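Local structure of rhamnosidase B (Bacillus sp., 2OKX) at residues A[210-215]-A[407-412]; A[218-223]-A[394-399]; A[261-266]-A[313-318]; A[469-474]-A[505-510]; A[475-480]-A[853-858]. The protein catalyses the hydrolysis of alpha-L-rhamnosides, removing terminal rhamnose as a family 78 glycoside hydrolase, probably with inversion of the anomeric configuration. One frame throughout, in Å; residues are numbered along the deposited sequence.

Interactions 2 and 3 sit on the same antiparallel sheet, their centres about 9 Å apart, because strands 219-223 and 314-320 are neighbours in it; His315 also links them, meeting Asn396 and Phe398. The centre of interaction 1 lies about 21 Å from that of interaction 2, and its two strands directly precede 219-223 and follow helix 397-402, so it closes the chain loop in which interactions 2 and 3 are nested. Interactions 4 and 5 share the hairpin of strands 462-472 and 475-477, with centres about 11 Å apart. Interaction 5 reaches the catalytic helical domain and touches interaction 3 through Tyr480 and Pro263. Glycerol molecules, probably from crystallisation, lie within interaction 3 and near Arg410 and Arg858.

Interaction 1. Residues A[210-215]-A[407-412]; sequences SLSRVK and AERRAV
Arg213 and Glu408 face each other across an antiparallel strand pair and, with Arg410, build a salt-bridge network on one face of the sheet. Two backbone bonds join this hydrogen-bonded pair: Arg213 N to Glu408 O and Glu408 N to Arg213 O, both 2.8 Å. Above them the two side chains meet with guanidinium and carboxylate planes 56° apart. Arg213 comes side-on, and a bend at chi3 (67°) turns its NE and NH2 to the carboxylate. NE reaches Glu408 OE1 at 2.8 Å, nearly straight at 169°, while NH2 meets Glu408 OE2 at 3.0 Å. Both oxygens lie close to the guanidinium plane, yet the nitrogens approach from above the carboxylate plane. Arg410 adds a second side-on grip and spends both nitrogens on one atom, NE at 2.7 Å and NH2 at 2.8 Å from Glu408 OE1. Three N-H groups therefore converge on that oxygen, an arrangement that would probably stabilise the carboxylate anion. The remaining Arg213 nitrogen, NH1, bonds to the carbonyl of Asp434. Strand 436-443 flanks 210-215 on its other edge, so 407-410 extends this sheet. Near the end of the pairing, Leu211 CB packs on Val412 CG2 at 4.1 Å. On the other face, which carries Ser212 and Arg409, the arginine folds back until its NH2 lies 3.3 Å from Ser210 CB.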
# COMPACT_ATOMS: atom_id res chain seq x y z
N SER A 210 -0.50 -9.13 25.57
CA SER A 210 0.47 -8.98 26.65
C SER A 210 0.53 -7.58 27.22
O SER A 210 -0.01 -6.63 26.64
CB SER A 210 1.87 -9.35 26.15
OG SER A 210 2.31 -8.43 25.17
N LEU A 211 1.19 -7.47 28.37
CA LEU A 211 1.40 -6.19 29.04
C LEU A 211 2.84 -6.28 29.50
O LEU A 211 3.28 -7.31 30.00
CB LEU A 211 0.45 -6.02 30.24
CG LEU A 211 0.53 -4.64 30.90
CD1 LEU A 211 -0.75 -4.33 31.64
CD2 LEU A 211 1.72 -4.59 31.85
N SER A 212 3.60 -5.20 29.31
CA SER A 212 5.00 -5.22 29.70
C SER A 212 5.44 -3.88 30.26
O SER A 212 4.86 -2.85 29.95
CB SER A 212 5.89 -5.55 28.50
OG SER A 212 5.52 -6.77 27.87
N ARG A 213 6.48 -3.92 31.09
CA ARG A 213 7.06 -2.70 31.63
C ARG A 213 8.22 -2.50 30.67
O ARG A 213 9.08 -3.37 30.54
CB ARG A 213 7.57 -2.91 33.06
CG ARG A 213 8.29 -1.68 33.63
CD ARG A 213 8.62 -1.86 35.11
NE ARG A 213 9.63 -2.88 35.34
CZ ARG A 213 10.92 -2.64 35.56
NH1 ARG A 213 11.37 -1.39 35.57
NH2 ARG A 213 11.77 -3.64 35.77
N VAL A 214 8.26 -1.36 29.99
CA VAL A 214 9.32 -1.13 29.02
C VAL A 214 9.96 0.25 29.08
O VAL A 214 9.46 1.15 29.75
CB VAL A 214 8.78 -1.34 27.58
CG1 VAL A 214 8.07 -2.70 27.48
CG2 VAL A 214 7.81 -0.22 27.23
N LYS A 215 11.07 0.40 28.36
CA LYS A 215 11.78 1.67 28.27
C LYS A 215 12.35 1.84 26.87
O LYS A 215 12.89 0.90 26.30
CB LYS A 215 12.94 1.71 29.27
CG LYS A 215 12.54 1.79 30.73
CD LYS A 215 13.78 1.83 31.61
CE LYS A 215 13.41 1.98 33.08
NZ LYS A 215 14.61 1.89 33.96
N ALA A 407 12.32 -4.59 28.45
CA ALA A 407 11.08 -5.21 27.99
C ALA A 407 10.78 -6.32 28.98
O ALA A 407 11.33 -7.42 28.88
CB ALA A 407 11.25 -5.78 26.58
N GLU A 408 9.92 -6.02 29.94
CA GLU A 408 9.58 -6.96 31.01
C GLU A 408 8.11 -7.36 30.99
O GLU A 408 7.25 -6.56 31.37
CB GLU A 408 9.94 -6.31 32.35
CG GLU A 408 9.79 -7.18 33.57
CD GLU A 408 10.01 -6.38 34.84
OE1 GLU A 408 9.11 -5.61 35.22
OE2 GLU A 408 11.09 -6.52 35.45
N ARG A 409 7.83 -8.58 30.56
CA ARG A 409 6.46 -9.08 30.50
C ARG A 409 5.83 -9.25 31.88
O ARG A 409 6.46 -9.78 32.79
CB ARG A 409 6.41 -10.42 29.78
CG ARG A 409 6.55 -10.34 28.28
CD ARG A 409 5.23 -10.73 27.61
NE ARG A 409 4.64 -11.89 28.26
CZ ARG A 409 3.69 -12.65 27.72
NH1 ARG A 409 3.20 -13.68 28.40
NH2 ARG A 409 3.24 -12.38 26.51
N ARG A 410 4.58 -8.81 32.01
CA ARG A 410 3.81 -8.93 33.24
C ARG A 410 2.47 -9.56 32.88
O ARG A 410 1.98 -9.40 31.77
CB ARG A 410 3.54 -7.55 33.86
CG ARG A 410 4.77 -6.72 34.22
CD ARG A 410 5.64 -7.42 35.25
NE ARG A 410 6.62 -6.51 35.83
CZ ARG A 410 6.36 -5.67 36.84
NH1 ARG A 410 5.15 -5.61 37.38
NH2 ARG A 410 7.32 -4.88 37.30
N ALA A 411 1.88 -10.29 33.82
CA ALA A 411 0.58 -10.91 33.56
C ALA A 411 -0.43 -9.80 33.31
O ALA A 411 -0.36 -8.74 33.93
CB ALA A 411 0.15 -11.77 34.75
N VAL A 412 -1.36 -10.02 32.39
CA VAL A 412 -2.37 -9.01 32.09
C VAL A 412 -3.48 -9.01 33.15
O VAL A 412 -4.12 -10.04 33.37
CB VAL A 412 -3.03 -9.26 30.71
CG1 VAL A 412 -4.07 -8.19 30.43
CG2 VAL A 412 -1.97 -9.27 29.62
O HOH W 1 1.84 -10.30 29.39

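Interaction 2. Residues A[218-223]-A[394-399]; sequences KYAAAL and EENVFG
Asn396, the N-cap of helix 397-402, reaches to the backbone of strand 219-223, part of an antiparallel sheet of the D2 region. Asn396 CB sits 3.6 Å from Ala220 O. With CG trans to the backbone nitrogen (chi1 -180°), the amide is carried onward along the strand, where Asn396 CG lies 4.2 Å from Ala222 CB. At the tip, Asn396 OD1 turns back to cap its own helix, accepting from Gly399 N at 3.0 Å; the N-H points almost straight at it (172°), although the nitrogen stands above the amide plane. Asn396 ND2 comes within 3.4 Å of Ala221 O and is hydrogen-bonded to His315 ND1 of the adjacent strand. Nearer the start of the strand, the side chains of Glu394 and Tyr219 cross at about a right angle, with carboxylate and ring planes 67° apart. Glu394 CG is 3.7 Å from Tyr219 CE1, and Glu394 OE2 lies at the ring edge, in plane. Tyr392 OH is bonded to both Tyr219 OH and Glu394 OE2. Because a backbone N-H can only donate, the group facing Gly399 N should be the oxygen, which leaves ND2 toward His315 and probably sets which way round the amide lies.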
# COMPACT_ATOMS: atom_id res chain seq x y z
N LYS A 218 17.34 6.40 25.48
CA LYS A 218 17.43 7.77 25.96
C LYS A 218 17.23 8.73 24.79
O LYS A 218 16.55 9.76 24.92
CB LYS A 218 18.81 8.04 26.58
CG LYS A 218 19.25 7.07 27.67
CD LYS A 218 18.41 7.18 28.94
CE LYS A 218 19.07 6.44 30.10
NZ LYS A 218 19.31 5.00 29.82
N TYR A 219 17.82 8.39 23.65
CA TYR A 219 17.74 9.20 22.44
C TYR A 219 17.25 8.35 21.27
O TYR A 219 17.81 7.29 21.00
CB TYR A 219 19.13 9.79 22.13
CG TYR A 219 19.21 10.56 20.83
CD1 TYR A 219 18.62 11.82 20.70
CD2 TYR A 219 19.85 10.02 19.72
CE1 TYR A 219 18.66 12.51 19.50
CE2 TYR A 219 19.89 10.70 18.51
CZ TYR A 219 19.29 11.94 18.40
OH TYR A 219 19.31 12.61 17.20
N ALA A 220 16.21 8.80 20.58
CA ALA A 220 15.67 8.10 19.42
C ALA A 220 15.14 9.15 18.46
O ALA A 220 14.26 9.93 18.82
CB ALA A 220 14.56 7.14 19.83
N ALA A 221 15.66 9.17 17.24
CA ALA A 221 15.23 10.16 16.27
C ALA A 221 14.94 9.59 14.90
O ALA A 221 15.55 8.61 14.47
CB ALA A 221 16.30 11.26 16.16
N ALA A 222 13.99 10.22 14.22
CA ALA A 222 13.60 9.83 12.88
C ALA A 222 14.07 10.95 11.96
O ALA A 222 13.71 12.12 12.16
CB ALA A 222 12.08 9.65 12.79
N LEU A 223 14.88 10.60 10.97
CA LEU A 223 15.43 11.58 10.04
C LEU A 223 15.01 11.34 8.60
O LEU A 223 15.03 10.20 8.13
CB LEU A 223 16.96 11.56 10.09
CG LEU A 223 17.71 10.93 11.27
CD1 LEU A 223 19.21 11.03 11.00
CD2 LEU A 223 17.35 11.61 12.57
N GLU A 394 12.65 13.89 17.57
CA GLU A 394 13.09 12.99 18.62
C GLU A 394 11.89 12.28 19.24
O GLU A 394 12.01 11.56 20.23
CB GLU A 394 13.89 13.77 19.68
CG GLU A 394 15.33 14.02 19.26
CD GLU A 394 16.05 15.06 20.11
OE1 GLU A 394 15.78 15.13 21.33
OE2 GLU A 394 16.89 15.80 19.55
N GLU A 395 10.72 12.49 18.66
CA GLU A 395 9.49 11.84 19.11
C GLU A 395 9.34 10.71 18.10
O GLU A 395 8.61 10.82 17.12
CB GLU A 395 8.33 12.83 19.04
CG GLU A 395 8.60 14.09 19.87
CD GLU A 395 7.48 15.10 19.80
OE1 GLU A 395 7.33 15.77 18.75
OE2 GLU A 395 6.74 15.23 20.80
N ASN A 396 10.07 9.63 18.35
CA ASN A 396 10.14 8.48 17.45
C ASN A 396 9.56 7.18 18.00
O ASN A 396 10.25 6.39 18.64
CB ASN A 396 11.62 8.30 17.07
CG ASN A 396 11.84 7.14 16.13
OD1 ASN A 396 10.90 6.58 15.56
ND2 ASN A 396 13.11 6.77 15.95
N VAL A 397 8.28 6.96 17.72
CA VAL A 397 7.59 5.77 18.19
C VAL A 397 8.18 4.48 17.63
O VAL A 397 8.35 3.51 18.36
CB VAL A 397 6.09 5.83 17.86
CG1 VAL A 397 5.39 4.55 18.33
CG2 VAL A 397 5.46 7.05 18.55
N PHE A 398 8.49 4.47 16.34
CA PHE A 398 9.05 3.27 15.72
C PHE A 398 10.37 2.85 16.36
O PHE A 398 10.52 1.71 16.82
CB PHE A 398 9.25 3.49 14.21
CG PHE A 398 9.72 2.27 13.47
CD1 PHE A 398 8.83 1.24 13.17
CD2 PHE A 398 11.05 2.15 13.07
CE1 PHE A 398 9.26 0.10 12.48
CE2 PHE A 398 11.49 1.01 12.39
CZ PHE A 398 10.60 -0.01 12.09
N GLY A 399 11.33 3.77 16.41
CA GLY A 399 12.62 3.46 16.99
C GLY A 399 12.51 3.03 18.44
O GLY A 399 13.26 2.18 18.90
O HOH W 2 14.28 10.85 21.67

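Interaction 3. Residues A[261-266]-A[313-318]; sequences GFPTGV and SSHFAI. With GOL (glycerol), chain G.
Gly261 and Ala317 form the antiparallel hydrogen-bonded pair that joins strands 256-262 and 314-320 within an antiparallel sheet of the D2 region. Gly261 N donates to Ala317 O at 2.7 Å with a nearly straight N-H (174°), and Ala317 N returns a bond to Gly261 O at 2.9 Å. Beside this pair Phe262 and Phe316 point the same way: their planes differ by 22°, but with centroids 5.5 Å apart the rings barely overlap and touch through Phe262 CE1 and Phe316 CD2 at 3.7 Å. Beyond Phe262 a type I turn ending at Gly265 sets Pro263 CD against His315 CB at 3.6 Å. In Thr264, chi1 (51°) places OG1 between the backbone N and carbonyl carbon and turns CG2 to His315 CD2 at 4.0 Å. Further out, the His315 ring is held at both nitrogens, ND1 by Asn396 and NE2 by Asp483, and Val266 CG2 lies over the centre of one Phe262 face. A water bridges turn and strand, accepting from Thr264 N at 2.8 Å and donating to Gly265 O and His315 O. Glycerol, probably from the crystallisation liquor, bonds only weakly to His315 O, but its O3 donates to Gly265 O at 2.7 Å.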
# COMPACT_ATOMS: atom_id res chain seq x y z
N GLY A 261 22.34 2.78 18.28
CA GLY A 261 21.35 1.88 17.71
C GLY A 261 20.85 2.34 16.36
O GLY A 261 20.63 3.53 16.13
N PHE A 262 20.66 1.38 15.46
CA PHE A 262 20.17 1.67 14.12
C PHE A 262 19.01 0.72 13.83
O PHE A 262 19.19 -0.36 13.28
CB PHE A 262 21.30 1.48 13.11
CG PHE A 262 22.41 2.49 13.26
CD1 PHE A 262 22.30 3.75 12.69
CD2 PHE A 262 23.53 2.19 14.03
CE1 PHE A 262 23.30 4.71 12.87
CE2 PHE A 262 24.54 3.14 14.22
CZ PHE A 262 24.42 4.41 13.64
N PRO A 263 17.79 1.13 14.23
CA PRO A 263 16.57 0.35 14.03
C PRO A 263 16.43 -0.20 12.62
O PRO A 263 15.95 -1.31 12.43
CB PRO A 263 15.47 1.36 14.37
CG PRO A 263 16.11 2.21 15.41
CD PRO A 263 17.48 2.45 14.81
N THR A 264 16.84 0.60 11.64
CA THR A 264 16.75 0.19 10.25
C THR A 264 18.11 -0.02 9.59
O THR A 264 18.21 -0.10 8.37
CB THR A 264 15.93 1.22 9.44
OG1 THR A 264 16.42 2.54 9.67
CG2 THR A 264 14.47 1.16 9.85
N GLY A 265 19.15 -0.12 10.42
CA GLY A 265 20.49 -0.35 9.92
C GLY A 265 21.26 0.87 9.46
O GLY A 265 20.74 1.99 9.47
N VAL A 266 22.51 0.66 9.07
CA VAL A 266 23.38 1.74 8.58
C VAL A 266 23.32 1.78 7.06
O VAL A 266 23.72 0.84 6.39
CB VAL A 266 24.84 1.51 9.01
CG1 VAL A 266 25.72 2.63 8.49
CG2 VAL A 266 24.93 1.42 10.53
N SER A 313 11.44 7.37 6.69
CA SER A 313 12.34 7.75 7.77
C SER A 313 13.54 6.83 7.98
O SER A 313 13.44 5.61 7.82
CB SER A 313 11.56 7.85 9.08
OG SER A 313 10.53 8.82 8.99
N SER A 314 14.67 7.44 8.33
CA SER A 314 15.89 6.71 8.66
C SER A 314 15.94 6.89 10.18
O SER A 314 15.54 7.93 10.69
CB SER A 314 17.11 7.37 7.99
OG SER A 314 17.03 7.26 6.58
N HIS A 315 16.41 5.88 10.90
CA HIS A 315 16.43 5.93 12.35
C HIS A 315 17.80 5.90 13.01
O HIS A 315 18.70 5.19 12.56
CB HIS A 315 15.57 4.80 12.90
CG HIS A 315 14.12 4.96 12.57
ND1 HIS A 315 13.24 5.62 13.40
CD2 HIS A 315 13.41 4.62 11.46
CE1 HIS A 315 12.05 5.69 12.81
NE2 HIS A 315 12.13 5.09 11.64
N PHE A 316 17.93 6.68 14.08
CA PHE A 316 19.18 6.78 14.84
C PHE A 316 18.83 6.84 16.33
O PHE A 316 17.99 7.64 16.74
CB PHE A 316 19.91 8.07 14.44
CG PHE A 316 21.26 8.23 15.08
CD1 PHE A 316 21.77 9.49 15.34
CD2 PHE A 316 22.04 7.11 15.38
CE1 PHE A 316 23.04 9.65 15.89
CE2 PHE A 316 23.31 7.26 15.93
CZ PHE A 316 23.81 8.53 16.19
N ALA A 317 19.48 6.01 17.13
CA ALA A 317 19.21 6.00 18.57
C ALA A 317 20.50 5.84 19.37
O ALA A 317 21.48 5.29 18.87
CB ALA A 317 18.23 4.89 18.93
N ILE A 318 20.47 6.31 20.61
CA ILE A 318 21.63 6.21 21.49
C ILE A 318 21.16 5.98 22.92
O ILE A 318 20.17 6.57 23.35
CB ILE A 318 22.47 7.50 21.47
CG1 ILE A 318 22.90 7.84 20.04
CG2 ILE A 318 23.70 7.32 22.35
CD1 ILE A 318 23.64 9.16 19.92
C1 GOL G . 21.16 7.14 10.56
O1 GOL G . 20.32 7.36 11.54
C2 GOL G . 20.88 5.77 9.95
O2 GOL G . 19.54 5.72 9.45
C3 GOL G . 21.86 5.51 8.81
O3 GOL G . 21.59 4.24 8.25
O HOH W 3 18.64 2.79 11.42

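Interaction 4. Residues A[469-474]-A[505-510]; sequences EYMREG and FRYLFL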
# COMPACT_ATOMS: atom_id res chain seq x y z
N GLU A 469 2.00 -6.55 11.61
CA GLU A 469 1.16 -7.60 11.02
C GLU A 469 1.42 -8.98 11.60
O GLU A 469 0.52 -9.82 11.64
CB GLU A 469 1.43 -7.72 9.52
CG GLU A 469 1.29 -6.48 8.70
CD GLU A 469 1.43 -6.79 7.23
OE1 GLU A 469 2.53 -7.22 6.81
OE2 GLU A 469 0.44 -6.62 6.49
N TYR A 470 2.65 -9.21 12.03
CA TYR A 470 3.05 -10.52 12.52
C TYR A 470 3.95 -10.56 13.74
O TYR A 470 4.88 -9.78 13.88
CB TYR A 470 3.75 -11.26 11.36
CG TYR A 470 4.16 -12.68 11.66
CD1 TYR A 470 5.42 -12.97 12.18
CD2 TYR A 470 3.27 -13.73 11.45
CE1 TYR A 470 5.79 -14.28 12.49
CE2 TYR A 470 3.62 -15.04 11.76
CZ TYR A 470 4.88 -15.31 12.28
OH TYR A 470 5.21 -16.61 12.58
N MET A 471 3.65 -11.51 14.63
CA MET A 471 4.45 -11.75 15.81
C MET A 471 4.14 -13.16 16.29
O MET A 471 3.02 -13.65 16.14
CB MET A 471 4.22 -10.68 16.90
CG MET A 471 2.81 -10.47 17.39
SD MET A 471 2.69 -8.87 18.29
CE MET A 471 3.81 -9.15 19.67
N ARG A 472 5.16 -13.82 16.83
CA ARG A 472 5.00 -15.19 17.30
C ARG A 472 6.08 -15.59 18.30
O ARG A 472 7.27 -15.45 18.03
CB ARG A 472 5.05 -16.16 16.11
CG ARG A 472 4.97 -17.63 16.49
CD ARG A 472 5.30 -18.55 15.31
NE ARG A 472 5.23 -19.97 15.68
CZ ARG A 472 4.11 -20.66 15.84
NH1 ARG A 472 2.93 -20.07 15.65
NH2 ARG A 472 4.15 -21.93 16.20
N GLU A 473 5.64 -16.08 19.45
CA GLU A 473 6.53 -16.57 20.49
C GLU A 473 7.80 -15.76 20.76
O GLU A 473 8.91 -16.30 20.71
CB GLU A 473 6.88 -18.03 20.19
CG GLU A 473 5.65 -18.93 20.16
CD GLU A 473 5.94 -20.37 19.76
OE1 GLU A 473 5.04 -21.22 19.94
OE2 GLU A 473 7.05 -20.65 19.27
N GLY A 474 7.65 -14.47 21.05
CA GLY A 474 8.81 -13.65 21.34
C GLY A 474 9.38 -12.91 20.14
O GLY A 474 10.22 -12.03 20.30
N PHE A 505 -2.67 -3.35 9.95
CA PHE A 505 -1.93 -4.14 10.94
C PHE A 505 -2.89 -5.09 11.65
O PHE A 505 -4.11 -5.00 11.47
CB PHE A 505 -1.33 -3.19 11.99
CG PHE A 505 -2.36 -2.43 12.77
CD1 PHE A 505 -2.86 -2.94 13.97
CD2 PHE A 505 -2.89 -1.24 12.28
CE1 PHE A 505 -3.87 -2.27 14.67
CE2 PHE A 505 -3.90 -0.56 12.97
CZ PHE A 505 -4.39 -1.08 14.17
N ARG A 506 -2.34 -6.00 12.44
CA ARG A 506 -3.17 -6.91 13.21
C ARG A 506 -2.93 -6.64 14.70
O ARG A 506 -3.87 -6.64 15.49
CB ARG A 506 -2.85 -8.39 12.92
CG ARG A 506 -3.47 -9.31 13.97
CD ARG A 506 -3.47 -10.80 13.63
NE ARG A 506 -3.93 -11.57 14.79
CZ ARG A 506 -4.00 -12.90 14.86
NH1 ARG A 506 -3.63 -13.65 13.84
NH2 ARG A 506 -4.40 -13.47 15.99
N TYR A 507 -1.67 -6.42 15.07
CA TYR A 507 -1.31 -6.18 16.47
C TYR A 507 -0.92 -4.73 16.70
O TYR A 507 -0.14 -4.17 15.95
CB TYR A 507 -0.13 -7.08 16.86
CG TYR A 507 -0.35 -8.54 16.52
CD1 TYR A 507 -0.98 -9.40 17.43
CD2 TYR A 507 0.07 -9.05 15.30
CE1 TYR A 507 -1.17 -10.75 17.12
CE2 TYR A 507 -0.11 -10.40 14.99
CZ TYR A 507 -0.73 -11.24 15.90
OH TYR A 507 -0.88 -12.57 15.59
N LEU A 508 -1.47 -4.14 17.76
CA LEU A 508 -1.16 -2.75 18.07
C LEU A 508 -0.40 -2.63 19.38
O LEU A 508 -0.87 -3.06 20.44
CB LEU A 508 -2.45 -1.92 18.16
CG LEU A 508 -2.27 -0.42 18.42
CD1 LEU A 508 -1.67 0.24 17.18
CD2 LEU A 508 -3.61 0.21 18.75
N PHE A 509 0.79 -2.06 19.31
CA PHE A 509 1.57 -1.83 20.52
C PHE A 509 1.10 -0.46 21.01
O PHE A 509 1.31 0.54 20.34
CB PHE A 509 3.07 -1.77 20.22
CG PHE A 509 3.71 -3.11 20.03
CD1 PHE A 509 3.52 -3.84 18.86
CD2 PHE A 509 4.50 -3.66 21.04
CE1 PHE A 509 4.11 -5.10 18.70
CE2 PHE A 509 5.09 -4.91 20.89
CZ PHE A 509 4.90 -5.63 19.71
N LEU A 510 0.45 -0.43 22.17
CA LEU A 510 -0.04 0.82 22.73
C LEU A 510 0.81 1.04 23.97
O LEU A 510 0.68 0.30 24.95
CB LEU A 510 -1.52 0.72 23.10
CG LEU A 510 -2.18 2.03 23.53
CD1 LEU A 510 -2.27 2.98 22.34
CD2 LEU A 510 -3.56 1.76 24.10
O HOH W 4 0.93 -13.29 13.79
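Where Met471 meets Tyr507 in the concanavalin-like beta domain, between strands 462-472 and 507-513 of one sheet, the short segments 470-472 and 507-510 run at 82° with axes 8.9 Å apart at closest; no hydrogen bond links the two segments, and side chains carry most of the contact. Tyr507 enters its strand through a classic beta bulge, in which it and Arg506 both face Val468. Met471 CG stands 3.6 Å from the Tyr507 ring centroid, only 6° off the normal, a CH-pi contact made possible because chi1 (56°) sets CG between the backbone nitrogen and carbonyl carbon. Met471 SD follows over the same face, 4.0 Å from the Tyr507 centroid. Met471 CE then bends away to touch Phe509 CZ at 3.7 Å. Over the opposite face of Tyr507 lies Arg506 CG, whose guanidinium continues to salt bridges with Asp442 and Asp835. Glu469 O approaches the ring edge, 3.5 Å from Tyr507 CE2. A water 2.7 Å from Tyr507 OH also donates to Met471 O. The ring is thus clamped between Arg506 CG on one face and Met471 CG and its polarisable sulfur on the other, with a carbonyl at the edge, where weakly positive ring hydrogens would suit an oxygen.

Interaction 5. Residues A[475-480]-A[853-858]; sequences YTQHTY and PDMLTR
The short hairpin strand 475-477 of the concanavalin-like domain meets here a loop of the catalytic helical domain, the one between helices 817-833 and 868-876. Gln477 makes the direct polar link. Extended throughout, with chi1 at -174°, it brings Gln477 NE2 to Thr857 O at 2.9 Å. The nitrogen lies in the plane of that carbonyl, but the bond is bent, 144° at the hydrogen. At the other end of the amide, Gln477 OE1 accepts from a water at 2.7 Å that in turn accepts from Leu856 N at 2.8 Å, and it is also bonded to His860 NE2. Direct and water-mediated bonds therefore hold both ends of the amide to the loop. Beside Gln477, Met855 extends from the loop toward the strand. Met855 CG lies 4.0 Å from Tyr475 OH, Met855 SD is 4.1 Å from Gln477 NE2, and the terminal Met855 CE abuts the Tyr480 ring edge, 3.7 Å from Tyr480 CE2 and close to the ring plane. Tyr480 OH continues to Glu287. The Arg858 side chain leads away from the strand to salt bridges with Glu572 and Glu841. The whole is an interdomain junction in which a beta-sandwich hairpin seats against an inter-helix loop of an (alpha/alpha)6 barrel, the catalytic fold of family GH78.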
# COMPACT_ATOMS: atom_id res chain seq x y z
N TYR A 475 8.94 -13.27 18.94
CA TYR A 475 9.43 -12.61 17.74
C TYR A 475 8.39 -11.64 17.20
O TYR A 475 7.23 -12.01 17.00
CB TYR A 475 9.78 -13.62 16.65
CG TYR A 475 10.00 -13.01 15.28
CD1 TYR A 475 9.06 -13.16 14.26
CD2 TYR A 475 11.15 -12.27 15.00
CE1 TYR A 475 9.26 -12.61 13.00
CE2 TYR A 475 11.37 -11.71 13.74
CZ TYR A 475 10.42 -11.89 12.74
OH TYR A 475 10.64 -11.36 11.49
N THR A 476 8.81 -10.40 16.99
CA THR A 476 7.93 -9.38 16.44
C THR A 476 8.50 -8.99 15.08
O THR A 476 9.67 -8.63 15.00
CB THR A 476 7.89 -8.10 17.34
OG1 THR A 476 7.24 -8.40 18.58
CG2 THR A 476 7.14 -6.98 16.64
N GLN A 477 7.71 -9.10 14.02
CA GLN A 477 8.23 -8.70 12.71
C GLN A 477 7.97 -7.21 12.60
O GLN A 477 6.84 -6.78 12.32
CB GLN A 477 7.52 -9.43 11.56
CG GLN A 477 8.15 -9.12 10.21
CD GLN A 477 7.50 -9.85 9.05
OE1 GLN A 477 6.98 -10.96 9.20
NE2 GLN A 477 7.55 -9.24 7.87
N HIS A 478 9.00 -6.40 12.83
CA HIS A 478 8.83 -4.96 12.74
C HIS A 478 8.66 -4.51 11.30
O HIS A 478 9.21 -5.11 10.39
CB HIS A 478 10.01 -4.24 13.40
CG HIS A 478 10.01 -4.36 14.89
ND1 HIS A 478 10.91 -5.14 15.58
CD2 HIS A 478 9.17 -3.84 15.82
CE1 HIS A 478 10.62 -5.10 16.87
NE2 HIS A 478 9.57 -4.32 17.04
N THR A 479 7.88 -3.45 11.11
CA THR A 479 7.61 -2.94 9.78
C THR A 479 8.73 -2.02 9.28
O THR A 479 8.50 -0.85 8.99
CB THR A 479 6.26 -2.18 9.75
OG1 THR A 479 6.29 -1.09 10.68
CG2 THR A 479 5.12 -3.11 10.15
N TYR A 480 9.94 -2.57 9.18
CA TYR A 480 11.09 -1.80 8.69
C TYR A 480 10.69 -1.14 7.38
O TYR A 480 10.19 -1.81 6.48
CB TYR A 480 12.30 -2.71 8.45
CG TYR A 480 12.71 -3.53 9.65
CD1 TYR A 480 13.26 -2.92 10.78
CD2 TYR A 480 12.53 -4.91 9.66
CE1 TYR A 480 13.61 -3.68 11.90
CE2 TYR A 480 12.88 -5.67 10.77
CZ TYR A 480 13.42 -5.05 11.88
OH TYR A 480 13.76 -5.82 12.98
N PRO A 853 16.15 -12.39 5.24
CA PRO A 853 15.85 -13.65 4.54
C PRO A 853 15.10 -14.69 5.36
O PRO A 853 14.55 -15.65 4.81
CB PRO A 853 17.23 -14.13 4.10
CG PRO A 853 18.11 -13.64 5.21
CD PRO A 853 17.60 -12.23 5.41
N ASP A 854 15.07 -14.52 6.68
CA ASP A 854 14.38 -15.46 7.55
C ASP A 854 12.90 -15.11 7.67
O ASP A 854 12.11 -15.91 8.17
CB ASP A 854 15.01 -15.47 8.95
CG ASP A 854 16.44 -15.99 8.95
OD1 ASP A 854 16.65 -17.15 8.51
OD2 ASP A 854 17.35 -15.26 9.38
N MET A 855 12.53 -13.92 7.22
CA MET A 855 11.14 -13.49 7.29
C MET A 855 10.27 -14.37 6.40
O MET A 855 10.69 -14.76 5.31
CB MET A 855 10.99 -12.04 6.83
CG MET A 855 11.76 -11.04 7.66
SD MET A 855 11.54 -9.39 7.00
CE MET A 855 11.82 -8.38 8.49
N LEU A 856 9.07 -14.68 6.88
CA LEU A 856 8.15 -15.50 6.10
C LEU A 856 7.80 -14.76 4.82
O LEU A 856 7.65 -15.37 3.75
CB LEU A 856 6.88 -15.79 6.92
CG LEU A 856 7.07 -16.65 8.17
CD1 LEU A 856 5.82 -16.63 9.04
CD2 LEU A 856 7.41 -18.08 7.74
N THR A 857 7.67 -13.44 4.93
CA THR A 857 7.30 -12.58 3.82
C THR A 857 7.42 -11.14 4.31
O THR A 857 7.56 -10.91 5.52
CB THR A 857 5.82 -12.84 3.41
OG1 THR A 857 5.44 -11.97 2.34
CG2 THR A 857 4.90 -12.60 4.60
N ARG A 858 7.38 -10.16 3.41
CA ARG A 858 7.45 -8.77 3.84
C ARG A 858 6.04 -8.42 4.29
O ARG A 858 5.74 -8.36 5.49
CB ARG A 858 7.86 -7.84 2.69
CG ARG A 858 7.86 -6.36 3.10
CD ARG A 858 8.00 -5.40 1.93
NE ARG A 858 6.90 -5.51 0.97
CZ ARG A 858 6.37 -4.47 0.33
NH1 ARG A 858 6.83 -3.24 0.56
NH2 ARG A 858 5.40 -4.65 -0.56
O HOH W 5 8.19 -13.40 9.22